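Local coordinates for aspartokinase (Clostridium acetobutylicum, PDB 3TVI), which probably phosphorylates the beta-carboxyl group of L-aspartate with ATP, the first step toward threonine, methionine and lysine, at residues Val5-Gly10 with Ala31-Ile36; Gly187-Gly192 with Asp202-Trp207. One frame throughout, in Å; residues are numbered along the deposited sequence.

Interaction 1. Residues Val5-Gly10 with Ala31-Ile36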
# COMPACT_ATOMS: atom_id res chain seq x y z
N VAL B 5 31.14 -29.09 -11.00
CA VAL B 5 29.73 -29.06 -10.64
C VAL B 5 29.56 -29.70 -9.28
O VAL B 5 30.26 -30.63 -8.95
CB VAL B 5 28.87 -29.85 -11.63
CG1 VAL B 5 27.39 -29.66 -11.31
CG2 VAL B 5 29.16 -29.43 -13.06
N VAL B 6 28.61 -29.19 -8.51
CA VAL B 6 28.31 -29.70 -7.18
C VAL B 6 26.84 -30.06 -7.17
O VAL B 6 26.01 -29.26 -7.60
CB VAL B 6 28.51 -28.59 -6.14
CG1 VAL B 6 27.96 -29.00 -4.78
CG2 VAL B 6 29.98 -28.22 -6.06
N THR B 7 26.51 -31.24 -6.66
CA THR B 7 25.15 -31.74 -6.77
C THR B 7 24.51 -31.93 -5.42
O THR B 7 25.17 -32.37 -4.49
CB THR B 7 25.17 -33.11 -7.46
OG1 THR B 7 25.93 -34.01 -6.66
CG2 THR B 7 25.80 -33.00 -8.83
N LYS B 8 23.22 -31.59 -5.31
CA LYS B 8 22.43 -31.96 -4.15
C LYS B 8 21.24 -32.78 -4.58
O LYS B 8 20.64 -32.49 -5.61
CB LYS B 8 21.90 -30.76 -3.37
CG LYS B 8 20.55 -31.09 -2.71
CD LYS B 8 20.07 -30.12 -1.65
CE LYS B 8 18.78 -30.65 -1.02
NZ LYS B 8 17.71 -30.89 -2.03
N PHE B 9 20.88 -33.76 -3.75
CA PHE B 9 19.71 -34.59 -3.98
C PHE B 9 18.79 -34.57 -2.77
O PHE B 9 19.25 -34.71 -1.64
CB PHE B 9 20.16 -35.99 -4.29
CG PHE B 9 20.98 -36.07 -5.53
CD1 PHE B 9 20.38 -36.35 -6.74
CD2 PHE B 9 22.33 -35.82 -5.48
CE1 PHE B 9 21.13 -36.40 -7.90
CE2 PHE B 9 23.10 -35.86 -6.63
CZ PHE B 9 22.50 -36.15 -7.85
N GLY B 10 17.50 -34.40 -3.02
CA GLY B 10 16.52 -34.25 -1.96
C GLY B 10 15.91 -35.56 -1.56
O GLY B 10 16.28 -36.60 -2.09
N ALA B 31 31.50 -36.66 -15.35
CA ALA B 31 32.66 -36.65 -14.46
C ALA B 31 32.84 -35.35 -13.67
O ALA B 31 33.56 -35.34 -12.68
CB ALA B 31 33.93 -36.96 -15.24
N ASN B 32 32.22 -34.26 -14.12
CA ASN B 32 32.36 -32.98 -13.43
C ASN B 32 31.49 -32.88 -12.17
O ASN B 32 31.61 -31.93 -11.39
CB ASN B 32 32.03 -31.82 -14.37
CG ASN B 32 33.06 -31.66 -15.48
OD1 ASN B 32 32.98 -30.70 -16.24
ND2 ASN B 32 34.02 -32.58 -15.57
N ARG B 33 30.62 -33.87 -11.96
CA ARG B 33 29.81 -33.92 -10.74
C ARG B 33 30.66 -34.47 -9.61
O ARG B 33 30.53 -35.62 -9.21
CB ARG B 33 28.54 -34.74 -10.97
CG ARG B 33 27.52 -33.96 -11.78
CD ARG B 33 26.40 -34.82 -12.33
NE ARG B 33 25.47 -34.01 -13.13
CZ ARG B 33 24.86 -34.40 -14.25
NH1 ARG B 33 25.05 -35.60 -14.78
NH2 ARG B 33 24.06 -33.56 -14.88
N LYS B 34 31.53 -33.61 -9.10
CA LYS B 34 32.53 -33.99 -8.11
C LYS B 34 31.97 -34.06 -6.68
O LYS B 34 32.32 -34.97 -5.93
CB LYS B 34 33.72 -33.02 -8.20
CG LYS B 34 34.44 -33.06 -9.55
CD LYS B 34 35.77 -32.33 -9.55
CE LYS B 34 36.95 -33.25 -9.91
NZ LYS B 34 36.89 -33.93 -11.24
N TYR B 35 31.09 -33.14 -6.30
CA TYR B 35 30.62 -33.05 -4.91
C TYR B 35 29.12 -33.27 -4.73
O TYR B 35 28.31 -32.74 -5.48
CB TYR B 35 31.09 -31.72 -4.32
CG TYR B 35 32.58 -31.58 -4.52
CD1 TYR B 35 33.44 -32.50 -3.96
CD2 TYR B 35 33.11 -30.60 -5.34
CE1 TYR B 35 34.81 -32.43 -4.17
CE2 TYR B 35 34.47 -30.51 -5.57
CZ TYR B 35 35.31 -31.43 -4.98
OH TYR B 35 36.66 -31.37 -5.19
N ILE B 36 28.77 -34.08 -3.74
CA ILE B 36 27.41 -34.60 -3.58
C ILE B 36 26.86 -34.33 -2.19
O ILE B 36 27.47 -34.72 -1.19
CB ILE B 36 27.37 -36.13 -3.81
CG1 ILE B 36 27.83 -36.48 -5.24
CG2 ILE B 36 25.97 -36.68 -3.57
CD1 ILE B 36 29.33 -36.47 -5.44
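Val-5 opens the pairing of two parallel strands, its N-H donating to Asn-32 O (2.9 Å) while its carbonyl receives the N-H of Lys-34. CG2 of Val-5 rests on CB of Asn-32, the two side chains crossing at about a right angle. Here the register slips by one residue: Val-5 pairs with Arg-33 but Val-6 with Tyr-35, a beta bulge beside an inverse gamma turn centred on Arg-33. Val-6 lies on the other face of the sheet from Val-5, and its CG2 meets the Tyr-35 ring in plane, 4.0 Å from CD2. CB of Lys-34 lies over the centre of that ring, and the phenol OH reaches Cys-163 O. Thr-7 binds one acceptor twice: its N reaches Tyr-35 O almost straight (N-H...O 177°), and its OG1 joins the same oxygen at 2.9 Å from 33° outside the carbonyl plane. A chi1 of 61° tucks OG1 between backbone N and carbonyl carbon, within reach of that oxygen, and sends CG2 over the Arg-33 chain, 3.5 Å from CG. Beside Thr-7, Ile-36 points the same way, its CG1 packed against OG1. The ring of Phe-9 leans obliquely to CG2 of Ile-36 (CD2 to CG2 4.2 Å) and stacks with Trp-207. Helix 17-28, the connection of this beta-alpha-beta crossover, covers this face; helix 187-199 lies on the face of Val-6 and Tyr-35, giving the helix-covered sheet of the amino acid kinase fold, whose first strand ends within the predicted ATP-binding residues Lys-8 to Gly-11.

Interaction 2. Residues Gly187-Gly192 with Asp202-Trp207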
# COMPACT_ATOMS: atom_id res chain seq x y z
N GLY B 187 17.55 -26.37 5.07
CA GLY B 187 17.62 -27.81 4.80
C GLY B 187 18.94 -28.18 4.16
O GLY B 187 19.96 -27.55 4.42
N SER B 188 18.93 -29.17 3.29
CA SER B 188 20.15 -29.60 2.63
C SER B 188 20.55 -28.69 1.45
O SER B 188 21.65 -28.81 0.92
CB SER B 188 20.02 -31.04 2.16
OG SER B 188 19.76 -31.90 3.26
N ASP B 189 19.67 -27.79 1.05
CA ASP B 189 19.93 -26.91 -0.09
C ASP B 189 21.04 -25.90 0.24
O ASP B 189 21.98 -25.72 -0.54
CB ASP B 189 18.65 -26.18 -0.52
CG ASP B 189 17.55 -27.14 -1.02
OD1 ASP B 189 17.83 -27.94 -1.94
OD2 ASP B 189 16.40 -27.07 -0.50
N VAL B 190 20.93 -25.25 1.40
CA VAL B 190 21.95 -24.27 1.80
C VAL B 190 23.33 -24.91 1.84
O VAL B 190 24.25 -24.43 1.18
CB VAL B 190 21.64 -23.58 3.15
CG1 VAL B 190 21.03 -24.55 4.14
CG2 VAL B 190 22.91 -22.96 3.71
N THR B 191 23.46 -25.99 2.60
CA THR B 191 24.73 -26.72 2.68
C THR B 191 25.29 -27.00 1.28
O THR B 191 26.49 -26.90 1.05
CB THR B 191 24.61 -28.01 3.53
OG1 THR B 191 25.58 -28.99 3.12
CG2 THR B 191 23.23 -28.60 3.43
N GLY B 192 24.41 -27.29 0.33
CA GLY B 192 24.79 -27.36 -1.08
C GLY B 192 25.35 -26.05 -1.60
O GLY B 192 26.41 -26.03 -2.23
N ASP B 202 31.47 -24.11 -10.45
CA ASP B 202 30.96 -23.49 -11.68
C ASP B 202 29.45 -23.58 -11.81
O ASP B 202 28.83 -22.77 -12.51
CB ASP B 202 31.57 -24.17 -12.88
CG ASP B 202 33.05 -24.11 -12.86
OD1 ASP B 202 33.59 -23.59 -11.87
OD2 ASP B 202 33.67 -24.58 -13.83
N LEU B 203 28.88 -24.59 -11.18
CA LEU B 203 27.46 -24.86 -11.24
C LEU B 203 27.06 -25.52 -9.94
O LEU B 203 27.84 -26.25 -9.35
CB LEU B 203 27.15 -25.80 -12.41
CG LEU B 203 25.70 -26.22 -12.65
CD1 LEU B 203 24.82 -25.02 -12.96
CD2 LEU B 203 25.63 -27.21 -13.80
N TYR B 204 25.85 -25.26 -9.49
CA TYR B 204 25.29 -25.99 -8.38
C TYR B 204 23.98 -26.58 -8.90
O TYR B 204 22.99 -25.88 -9.05
CB TYR B 204 25.11 -25.06 -7.17
CG TYR B 204 24.19 -25.56 -6.07
CD1 TYR B 204 24.14 -26.90 -5.70
CD2 TYR B 204 23.37 -24.66 -5.39
CE1 TYR B 204 23.29 -27.33 -4.69
CE2 TYR B 204 22.52 -25.08 -4.38
CZ TYR B 204 22.49 -26.41 -4.03
OH TYR B 204 21.64 -26.81 -3.03
N GLU B 205 24.02 -27.88 -9.22
CA GLU B 205 22.83 -28.58 -9.69
C GLU B 205 22.03 -28.93 -8.47
O GLU B 205 22.59 -29.44 -7.52
CB GLU B 205 23.20 -29.86 -10.43
CG GLU B 205 23.71 -29.62 -11.84
CD GLU B 205 24.22 -30.87 -12.52
OE1 GLU B 205 24.13 -31.97 -11.92
OE2 GLU B 205 24.71 -30.76 -13.66
N ASN B 206 20.73 -28.66 -8.51
CA ASN B 206 19.86 -28.95 -7.39
C ASN B 206 18.79 -29.95 -7.81
O ASN B 206 17.75 -29.57 -8.37
CB ASN B 206 19.25 -27.66 -6.89
CG ASN B 206 18.65 -27.79 -5.52
OD1 ASN B 206 17.51 -28.22 -5.37
ND2 ASN B 206 19.40 -27.39 -4.50
N TRP B 207 19.05 -31.23 -7.55
CA TRP B 207 18.23 -32.32 -8.08
C TRP B 207 17.00 -32.59 -7.27
O TRP B 207 17.09 -32.89 -6.08
CB TRP B 207 19.05 -33.57 -8.21
CG TRP B 207 20.06 -33.46 -9.30
CD1 TRP B 207 21.34 -32.93 -9.24
CD2 TRP B 207 19.89 -33.88 -10.69
NE1 TRP B 207 21.95 -32.99 -10.46
CE2 TRP B 207 21.14 -33.55 -11.37
CE3 TRP B 207 18.87 -34.46 -11.40
CZ2 TRP B 207 21.33 -33.82 -12.70
CZ3 TRP B 207 19.07 -34.72 -12.76
CH2 TRP B 207 20.27 -34.41 -13.39
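With CG anti to the backbone N in both Tyr-204 (chi1 163°) and Asn-206 (chi1 -164°), the phenol and the amide reach from the same side of their strand toward helix 187-199. Asp-189, its CG turned beside its own backbone N, brings its carboxylate to the amide, while its backbone O faces the phenol. Asn-206 ND2 donates to Asp-189 OD1 over 3.1 Å; the acceptor lies in the amide plane, but the donor arrives on the anti side of the oxygen, 34° out of the carboxylate plane. OD1 also forms a salt bridge with Lys-8, a predicted ATP-binding residue, so Asp-189 would be a second-shell residue behind Lys-8, and Asn-206 probably helps to orient its carboxylate. The helix runs nearly antiparallel to strand 203-207 and returns the chain to the central sheet of the amino acid kinase domain. The phenol of Tyr-204 lies against the helix backbone at Asp-189 and Gly-192: its OH makes a weak hydrogen bond to Asp-189 O at 2.7 Å, and Asn-206 ND2 bonds weakly to the same OH. Gly-192 C sits 3.8 Å above one face of the tyrosine ring, offset toward the rim; lacking a side chain, the glycine lets backbone and ring come this close. On the other face of the strand, Trp-207 NE1 bonds to Glu-205 OE1 at 2.8 Å, close to the indole plane.

Interactions 1 and 2 follow one another along the chain and meet in one mixed sheet, their centres about 8 Å apart. Strand 5-9 is the shared neighbour, with strand 33-38 on one side and strand 203-208 on the other; helices 17-28 and 187-199 cover opposite faces. On the helix 17-28 face, a salt bridge from Arg-33 NE to Glu-205 OE1 (2.7 Å) ties the two contacts. Across the strands, Lys-8 O probably accepts a hydrogen bond from Trp-207 N. Interaction 1 contains part of the predicted ATP site of the kinase domain and interaction 2 adjoins it through Asp-189, both well apart from the lysine molecules bound in the regulatory part.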